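Local coordinates for protein farnesyltransferase, putative (Trypanosoma cruzi, PDB 3WCA) that probably catalyses the condensation of two farnesyl diphosphate molecules to squalene, a magnesium-dependent step that consumes NADPH or NADH, at residues Gly169-Thr173 against Leu190-Asn194; His195-Phe199 against His260-Val264; Lys202-Ile206 against Met253-Ala257. The protein carries 1 engineered substitution. All blocks are in the same frame, centred on the assembly; numbering follows the deposited sequence.

Interaction 1 of 3, residues Gly169-Thr173 against Leu190-Asn194. With FPS (S-[(2E,6E)-3,7,11-trimethyldodeca-2,6,10-trienyl] trihydrogen thiodiphosphate), chain E.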
loop_
_atom_site.group_PDB
_atom_site.type_symbol
_atom_site.label_atom_id
_atom_site.label_comp_id
_atom_site.label_asym_id
_atom_site.label_seq_id
_atom_site.Cartn_x
_atom_site.Cartn_y
_atom_site.Cartn_z
ATOM N N GLY A 169 3.843 3.363 -6.312
ATOM C CA GLY A 169 4.416 4.666 -6.028
ATOM C C GLY A 169 5.175 5.193 -7.236
ATOM O O GLY A 169 5.101 6.388 -7.551
ATOM N N HIS A 170 5.920 4.308 -7.902
ATOM C CA HIS A 170 6.673 4.690 -9.096
ATOM C C HIS A 170 5.669 5.110 -10.166
ATOM O O HIS A 170 5.741 6.216 -10.696
ATOM C CB HIS A 170 7.514 3.515 -9.625
ATOM C CG HIS A 170 8.744 3.225 -8.817
ATOM N ND1 HIS A 170 9.847 2.588 -9.345
ATOM C CD2 HIS A 170 9.052 3.495 -7.527
ATOM C CE1 HIS A 170 10.784 2.484 -8.420
ATOM N NE2 HIS A 170 10.326 3.026 -7.305
ATOM N N GLY A 171 4.738 4.208 -10.463
ATOM C CA GLY A 171 3.709 4.457 -11.459
ATOM C C GLY A 171 2.994 5.783 -11.275
ATOM O O GLY A 171 2.939 6.587 -12.207
ATOM N N LEU A 172 2.444 6.012 -10.082
ATOM C CA LEU A 172 1.746 7.261 -9.794
ATOM C C LEU A 172 2.666 8.443 -10.058
ATOM O O LEU A 172 2.277 9.393 -10.716
ATOM C CB LEU A 172 1.257 7.306 -8.335
ATOM C CG LEU A 172 0.097 6.370 -7.978
ATOM C CD1 LEU A 172 -0.257 6.507 -6.499
ATOM C CD2 LEU A 172 -1.105 6.695 -8.846
ATOM N N THR A 173 3.885 8.381 -9.535
ATOM C CA THR A 173 4.842 9.459 -9.729
ATOM C C THR A 173 5.054 9.723 -11.231
ATOM O O THR A 173 5.162 10.877 -11.653
ATOM C CB THR A 173 6.192 9.126 -9.050
ATOM O OG1 THR A 173 5.988 8.936 -7.641
ATOM C CG2 THR A 173 7.196 10.261 -9.251
ATOM N N LEU A 190 13.254 7.861 -7.988
ATOM C CA LEU A 190 12.027 7.251 -7.492
ATOM C C LEU A 190 12.121 6.541 -6.141
ATOM O O LEU A 190 11.190 5.844 -5.734
ATOM C CB LEU A 190 11.488 6.283 -8.544
ATOM C CG LEU A 190 11.020 6.986 -9.825
ATOM C CD1 LEU A 190 10.469 5.962 -10.811
ATOM C CD2 LEU A 190 9.947 8.016 -9.469
ATOM N N THR A 191 13.236 6.725 -5.445
ATOM C CA THR A 191 13.432 6.096 -4.144
ATOM C C THR A 191 12.330 6.501 -3.165
ATOM O O THR A 191 11.670 5.649 -2.573
ATOM C CB THR A 191 14.799 6.486 -3.554
ATOM O OG1 THR A 191 15.833 6.075 -4.457
ATOM C CG2 THR A 191 15.016 5.812 -2.206
ATOM N N ASN A 192 12.125 7.802 -3.007
ATOM C CA ASN A 192 11.100 8.281 -2.096
ATOM C C ASN A 192 9.700 7.858 -2.506
ATOM O O ASN A 192 8.832 7.709 -1.658
ATOM C CB ASN A 192 11.179 9.800 -1.940
ATOM C CG ASN A 192 12.402 10.222 -1.159
ATOM O OD1 ASN A 192 12.993 9.407 -0.452
ATOM N ND2 ASN A 192 12.783 11.490 -1.267
ATOM N N ALA A 193 9.477 7.644 -3.794
ATOM C CA ALA A 193 8.159 7.208 -4.246
ATOM C C ALA A 193 7.963 5.777 -3.751
ATOM O O ALA A 193 6.863 5.387 -3.362
ATOM C CB ALA A 193 8.072 7.253 -5.759
ATOM N N ASN A 194 9.046 5.008 -3.768
ATOM C CA ASN A 194 9.023 3.626 -3.318
ATOM C C ASN A 194 8.796 3.592 -1.806
ATOM O O ASN A 194 8.084 2.727 -1.298
ATOM C CB ASN A 194 10.348 2.933 -3.654
ATOM C CG ASN A 194 10.332 1.467 -3.312
ATOM O OD1 ASN A 194 9.665 0.669 -3.972
ATOM N ND2 ASN A 194 11.053 1.100 -2.260
HETATM C C1 FPS E . -4.212 -2.143 -0.575
HETATM S S1 FPS E . -5.758 -1.915 -1.583
HETATM C C2 FPS E . -2.999 -1.502 -1.316
HETATM C C3 FPS E . -1.893 -0.820 -0.818
HETATM C C4 FPS E . -1.635 -0.560 0.649
HETATM C C5 FPS E . -0.898 -0.295 -1.827
HETATM C C6 FPS E . -1.301 0.961 -2.660
HETATM C C7 FPS E . -0.064 1.825 -2.774
HETATM C C8 FPS E . -0.012 3.126 -3.097
HETATM C C10 FPS E . 1.394 3.756 -3.149
HETATM C C9 FPS E . -1.248 3.978 -3.409
HETATM C C11 FPS E . 1.376 5.232 -2.823
HETATM C C12 FPS E . 2.630 5.868 -3.365
HETATM C C13 FPS E . 2.729 7.132 -3.834
HETATM C C14 FPS E . 1.555 8.119 -3.884
HETATM C C15 FPS E . 4.095 7.595 -4.336
HETATM P PA FPS E . -6.880 -0.348 -0.825
HETATM O O1A FPS E . -5.993 0.922 -0.698
HETATM O O2A FPS E . -8.009 -0.099 -1.793
HETATM O O3A FPS E . -7.781 -0.697 0.545
HETATM P PB FPS E . -7.466 -1.411 2.047
HETATM O O1B FPS E . -8.113 -0.591 3.203
HETATM O O2B FPS E . -8.125 -2.837 2.079
HETATM O O3B FPS E . -5.907 -1.410 2.333
#
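With CG turned away from its own carbonyl carbon (chi1 -75°), His170 swings its imidazole off helix 154-179 and lays it against Leu190; at Leu190 a similar turn (chi1 -66°) carries CG onward so that, with chi2, CD1 comes to lie beside the ring near ND1 and CD2 reaches Thr173. Leu190 CB covers one face of the imidazole by virtue of its backbone position, 3.8 Å from the ring centroid of His170 and 13° off the normal, a CH-pi contact. Asn194 CB meets the same imidazole at its edge, 3.7 Å from His170 NE2. Outside the pair, His162 packs edge-to-face with His170 and hydrogen-bonds Asn194 OD1 through its ND1, so that Asn194 is tied to helix 154-179 beside the ring.

Thr173 lies about one turn after His170, and Leu190 CD2 is 3.6 Å from Thr173 CG2 as the two side chains run past each other in opposite directions. The hydroxyl of Thr173 folds back on its own helix, and OG1 donates to Gly169 O at 2.7 Å. That carbonyl also accepts from Thr173 N, the two donors arriving from opposite faces of its plane. Tyr267 OH is a second hydrogen-bond partner of the hydroxyl, whose rotation is therefore restrained from two directions. Ala193 CB wedges in close by, 3.3 Å from Thr173 OG1 and 3.6 Å from Gly169 O.

Gly169, having no side chain, presents its CA to the farnesyl chain, 3.4 Å from C15 of the thiodiphosphate ligand. Leu172 CD1 touches the other terminal methyl, C14, and Ala193 O lies near C15. Together the two segments help to line the far end of the farnesyl pocket in the all-helical trans-isoprenyl synthase fold of the squalene/phytoene synthase family.

Interaction 2 of 3, residues His195-Phe199 against His260-Val264. With FPS (S-[(2E,6E)-3,7,11-trimethyldodeca-2,6,10-trienyl] trihydrogen thiodiphosphate), chain E.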
loop_
_atom_site.group_PDB
_atom_site.type_symbol
_atom_site.label_atom_id
_atom_site.label_comp_id
_atom_site.label_asym_id
_atom_site.label_seq_id
_atom_site.Cartn_x
_atom_site.Cartn_y
_atom_site.Cartn_z
ATOM N N HIS A 195 9.433 4.515 -1.093
ATOM C CA HIS A 195 9.259 4.609 0.346
ATOM C C HIS A 195 7.770 4.855 0.646
ATOM O O HIS A 195 7.202 4.247 1.548
ATOM C CB HIS A 195 10.082 5.768 0.909
ATOM C CG HIS A 195 11.524 5.440 1.138
ATOM N ND1 HIS A 195 11.940 4.552 2.106
ATOM C CD2 HIS A 195 12.649 5.894 0.535
ATOM C CE1 HIS A 195 13.260 4.474 2.091
ATOM N NE2 HIS A 195 13.714 5.278 1.146
ATOM N N MET A 196 7.148 5.749 -0.120
ATOM C CA MET A 196 5.734 6.080 0.057
ATOM C C MET A 196 4.895 4.810 -0.030
ATOM O O MET A 196 4.031 4.578 0.807
ATOM C CB MET A 196 5.285 7.087 -1.019
ATOM C CG MET A 196 5.814 8.522 -0.814
ATOM S SD MET A 196 4.716 9.533 0.250
ATOM C CE MET A 196 3.249 9.582 -0.816
ATOM N N GLY A 197 5.165 3.983 -1.039
ATOM C CA GLY A 197 4.425 2.748 -1.185
ATOM C C GLY A 197 4.698 1.775 -0.044
ATOM O O GLY A 197 3.781 1.112 0.446
ATOM N N LEU A 198 5.955 1.697 0.393
ATOM C CA LEU A 198 6.307 0.778 1.465
ATOM C C LEU A 198 5.675 1.141 2.788
ATOM O O LEU A 198 5.247 0.257 3.523
ATOM C CB LEU A 198 7.828 0.672 1.625
ATOM C CG LEU A 198 8.450 -0.537 0.915
ATOM C CD1 LEU A 198 8.135 -0.472 -0.559
ATOM C CD2 LEU A 198 9.965 -0.564 1.137
ATOM N N PHE A 199 5.599 2.431 3.096
ATOM C CA PHE A 199 4.995 2.842 4.350
ATOM C C PHE A 199 3.550 2.384 4.420
ATOM O O PHE A 199 3.098 1.912 5.462
ATOM C CB PHE A 199 5.048 4.358 4.532
ATOM C CG PHE A 199 4.598 4.814 5.907
ATOM C CD1 PHE A 199 5.246 4.346 7.054
ATOM C CD2 PHE A 199 3.527 5.692 6.056
ATOM C CE1 PHE A 199 4.836 4.744 8.327
ATOM C CE2 PHE A 199 3.103 6.100 7.327
ATOM C CZ PHE A 199 3.751 5.632 8.461
ATOM N N HIS A 260 10.623 4.572 6.906
ATOM C CA HIS A 260 10.132 5.254 5.717
ATOM C C HIS A 260 9.547 6.647 5.864
ATOM O O HIS A 260 9.451 7.371 4.880
ATOM C CB HIS A 260 9.095 4.368 5.051
ATOM C CG HIS A 260 9.580 2.979 4.801
ATOM N ND1 HIS A 260 10.555 2.692 3.870
ATOM C CD2 HIS A 260 9.256 1.804 5.388
ATOM C CE1 HIS A 260 10.810 1.396 3.898
ATOM N NE2 HIS A 260 10.037 0.836 4.809
ATOM N N VAL A 261 9.185 7.027 7.083
ATOM C CA VAL A 261 8.537 8.310 7.327
ATOM C C VAL A 261 9.298 9.563 6.911
ATOM O O VAL A 261 8.718 10.465 6.304
ATOM C CB VAL A 261 8.075 8.397 8.803
ATOM C CG1 VAL A 261 7.421 9.749 9.103
ATOM C CG2 VAL A 261 7.076 7.278 9.067
ATOM N N PRO A 262 10.602 9.643 7.208
ATOM C CA PRO A 262 11.308 10.858 6.792
ATOM C C PRO A 262 11.222 11.069 5.281
ATOM O O PRO A 262 11.164 12.202 4.810
ATOM C CB PRO A 262 12.738 10.599 7.251
ATOM C CG PRO A 262 12.541 9.729 8.476
ATOM C CD PRO A 262 11.483 8.767 8.000
ATOM N N HIS A 263 11.203 9.958 4.542
ATOM C CA HIS A 263 11.151 9.954 3.080
ATOM C C HIS A 263 9.758 10.278 2.559
ATOM O O HIS A 263 9.597 10.829 1.474
ATOM C CB HIS A 263 11.612 8.589 2.569
ATOM C CG HIS A 263 12.966 8.195 3.071
ATOM N ND1 HIS A 263 14.134 8.717 2.554
ATOM C CD2 HIS A 263 13.338 7.382 4.088
ATOM C CE1 HIS A 263 15.164 8.245 3.232
ATOM N NE2 HIS A 263 14.708 7.432 4.169
ATOM N N VAL A 264 8.746 9.905 3.330
ATOM C CA VAL A 264 7.378 10.210 2.970
ATOM C C VAL A 264 7.233 11.732 3.112
ATOM O O VAL A 264 6.592 12.382 2.291
ATOM C CB VAL A 264 6.386 9.494 3.908
ATOM C CG1 VAL A 264 5.004 10.098 3.769
ATOM C CG2 VAL A 264 6.355 7.998 3.584
HETATM C C1 FPS E . -4.212 -2.143 -0.575
HETATM S S1 FPS E . -5.758 -1.915 -1.583
HETATM C C2 FPS E . -2.999 -1.502 -1.316
HETATM C C3 FPS E . -1.893 -0.820 -0.818
HETATM C C4 FPS E . -1.635 -0.560 0.649
HETATM C C5 FPS E . -0.898 -0.295 -1.827
HETATM C C6 FPS E . -1.301 0.961 -2.660
HETATM C C7 FPS E . -0.064 1.825 -2.774
HETATM C C8 FPS E . -0.012 3.126 -3.097
HETATM C C10 FPS E . 1.394 3.756 -3.149
HETATM C C9 FPS E . -1.248 3.978 -3.409
HETATM C C11 FPS E . 1.376 5.232 -2.823
HETATM C C12 FPS E . 2.630 5.868 -3.365
HETATM C C13 FPS E . 2.729 7.132 -3.834
HETATM C C14 FPS E . 1.555 8.119 -3.884
HETATM C C15 FPS E . 4.095 7.595 -4.336
HETATM P PA FPS E . -6.880 -0.348 -0.825
HETATM O O1A FPS E . -5.993 0.922 -0.698
HETATM O O2A FPS E . -8.009 -0.099 -1.793
HETATM O O3A FPS E . -7.781 -0.697 0.545
HETATM P PB FPS E . -7.466 -1.411 2.047
HETATM O O1B FPS E . -8.113 -0.591 3.203
HETATM O O2B FPS E . -8.125 -2.837 2.079
HETATM O O3B FPS E . -5.907 -1.410 2.333
#
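A buried helix-to-helix contact centred on three histidines joins the middle of helix 191-207 to the start of helix 261-269, within the all-helical fold of the squalene/phytoene synthase family. His195, His260 and His263 form an aromatic cluster along one flank of the interface, while Met196, Phe199, Val261 and Val264 make up an apolar part beside it.

The imidazoles of His195 and His263 are stacked face to face, with centroids 3.8 Å apart and planes only 7° from parallel. His263 CB adds a CH-pi contact over the same face of His195. Asn192, about one turn before His195 on helix 191-207, makes a weak hydrogen bond with His263 ND1. His260 approaches the stack differently, rim to rim with His195 and with its plane turned by 52°. One face of His260 is covered by Leu198, whose CB lies 3.9 Å from the ring centroid. Its NE2 hydrogen-bonds Lys202 NZ, so both nitrogens of His260 have partners.

In the apolar part the bend of Met196 at chi2 brings SD alongside Val264, 3.6 Å from CG1, and the further bend at chi3 sets CE against the C14 end of the ligand. Phe199 has CG anti to its backbone nitrogen (chi1 -172°), and its CE1 comes within 3.5 Å of Val261 CG2. Its CB rests near Val264 CG2. Helix 274-294 backs this part through Gln284, which touches Phe199 and Val264 and bonds Met196 O.

Met196 and Gly197 also face the substrate-analogue pocket. Met196 CB lies 3.6 Å from FPS C15, and Gly197 CA, bare of any side chain, is 3.7 Å from C10. Between the two helices, His195 ND1 and His260 ND1 share a nearly straight hydrogen bond of 2.9 Å, and either nitrogen could be the donor.

Interaction 3 of 3, residues Lys202-Ile206 against Met253-Ala257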
loop_
_atom_site.group_PDB
_atom_site.type_symbol
_atom_site.label_atom_id
_atom_site.label_comp_id
_atom_site.label_asym_id
_atom_site.label_seq_id
_atom_site.Cartn_x
_atom_site.Cartn_y
_atom_site.Cartn_z
ATOM N N LYS A 202 3.420 -1.685 4.463
ATOM C CA LYS A 202 3.872 -2.222 5.739
ATOM C C LYS A 202 2.891 -1.969 6.883
ATOM O O LYS A 202 2.682 -2.847 7.722
ATOM C CB LYS A 202 5.265 -1.675 6.084
ATOM C CG LYS A 202 6.364 -2.224 5.173
ATOM C CD LYS A 202 7.755 -1.906 5.703
ATOM C CE LYS A 202 8.841 -2.435 4.775
ATOM N NZ LYS A 202 10.215 -2.115 5.274
ATOM N N THR A 203 2.282 -0.786 6.921
ATOM C CA THR A 203 1.325 -0.495 7.979
ATOM C C THR A 203 0.144 -1.444 7.833
ATOM O O THR A 203 -0.390 -1.929 8.824
ATOM C CB THR A 203 0.850 0.968 7.934
ATOM O OG1 THR A 203 1.986 1.833 8.069
ATOM C CG2 THR A 203 -0.104 1.258 9.087
ATOM N N ASN A 204 -0.249 -1.748 6.600
ATOM C CA ASN A 204 -1.364 -2.663 6.435
ATOM C C ASN A 204 -0.954 -4.078 6.819
ATOM O O ASN A 204 -1.708 -4.776 7.473
ATOM C CB ASN A 204 -1.899 -2.638 5.001
ATOM C CG ASN A 204 -2.594 -1.320 4.656
ATOM O OD1 ASN A 204 -2.955 -0.538 5.538
ATOM N ND2 ASN A 204 -2.788 -1.080 3.369
ATOM N N ILE A 205 0.240 -4.503 6.413
ATOM C CA ILE A 205 0.708 -5.849 6.746
ATOM C C ILE A 205 0.759 -6.029 8.270
ATOM O O ILE A 205 0.410 -7.096 8.803
ATOM C CB ILE A 205 2.107 -6.123 6.111
ATOM C CG1 ILE A 205 1.923 -6.524 4.643
ATOM C CG2 ILE A 205 2.843 -7.239 6.871
ATOM C CD1 ILE A 205 3.231 -6.649 3.851
ATOM N N ILE A 206 1.176 -4.975 8.968
ATOM C CA ILE A 206 1.246 -5.006 10.417
ATOM C C ILE A 206 -0.158 -5.084 11.021
ATOM O O ILE A 206 -0.421 -5.927 11.887
ATOM C CB ILE A 206 1.949 -3.752 10.972
ATOM C CG1 ILE A 206 3.428 -3.775 10.595
ATOM C CG2 ILE A 206 1.774 -3.678 12.483
ATOM C CD1 ILE A 206 4.191 -2.523 11.003
ATOM N N MET A 253 8.209 -4.544 14.258
ATOM C CA MET A 253 7.690 -4.351 12.913
ATOM C C MET A 253 7.434 -2.860 12.713
ATOM O O MET A 253 7.796 -2.289 11.682
ATOM C CB MET A 253 6.407 -5.147 12.721
ATOM C CG MET A 253 6.628 -6.654 12.688
ATOM S SD MET A 253 7.478 -7.269 11.199
ATOM C CE MET A 253 6.273 -6.865 9.932
ATOM N N VAL A 254 6.828 -2.236 13.719
ATOM C CA VAL A 254 6.534 -0.812 13.679
ATOM C C VAL A 254 7.839 -0.041 13.447
ATOM O O VAL A 254 7.916 0.818 12.561
ATOM C CB VAL A 254 5.870 -0.363 14.990
ATOM C CG1 VAL A 254 5.749 1.153 15.038
ATOM C CG2 VAL A 254 4.489 -0.986 15.095
ATOM N N ALA A 255 8.867 -0.362 14.235
ATOM C CA ALA A 255 10.169 0.292 14.100
ATOM C C ALA A 255 10.652 0.178 12.663
ATOM O O ALA A 255 11.220 1.110 12.104
ATOM C CB ALA A 255 11.191 -0.354 15.039
ATOM N N ASP A 256 10.420 -0.974 12.057
ATOM C CA ASP A 256 10.852 -1.163 10.686
ATOM C C ASP A 256 10.092 -0.236 9.723
ATOM O O ASP A 256 10.673 0.316 8.787
ATOM C CB ASP A 256 10.655 -2.608 10.276
ATOM C CG ASP A 256 11.008 -2.843 8.829
ATOM O OD1 ASP A 256 12.214 -2.830 8.515
ATOM O OD2 ASP A 256 10.079 -3.029 8.009
ATOM N N ALA A 257 8.800 -0.040 9.962
ATOM C CA ALA A 257 8.007 0.827 9.083
ATOM C C ALA A 257 8.353 2.300 9.251
ATOM O O ALA A 257 8.288 3.068 8.303
ATOM C CB ALA A 257 6.514 0.616 9.339
#
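Lys202 leaves helix 191-207 with its CB 4.2 Å from Ala257 CB on helix 243-258. Beyond CG the chain is fully extended. CD and CE run beside the Asp256 carboxylate, each 3.5 Å from OD2, before NZ closes on the same oxygen at 2.9 Å in a salt bridge. NZ meets OD2 on its syn side, 28° out of the carboxylate plane, and the two side chains cross at about a right angle. NZ also forms a salt bridge with Asp158 on helix 154-179, so the buried ammonium is gripped by two carboxylates, which probably stabilise its positive charge.

The contact belongs to the antiparallel helix packing of this all-helical isoprenoid synthase fold: the local axes lie 10.0 Å apart, with directions 170° from each other. One turn after the lysine, Ile206 takes over with apolar contacts. Its CD1 sits over the backbone of Met253, 3.7 Å from Met253 O, and 3.8 Å from Met253 CB. The same methyl approaches Ala257 CB, while Val294 of helix 274-294 packs on Ile206 as well.

All three contacts hang on helix 191-207, which uses successive turns for them: interaction 1 at its start, against helix 154-179, then interaction 2 against helix 261-269 and interaction 3 against helix 243-258. The centres of interactions 1 and 2 lie about 10 Å apart, those of 2 and 3 about 11 Å, and those of 1 and 3 about 19 Å. Neighbouring contacts touch, through Asn192 with His263 and Lys202 with His260. Interaction 1 closes first along the chain; interaction 3 lies within the span between the segments of interaction 2. One helix thus borders the farnesyl pocket while packing against three surrounding helices.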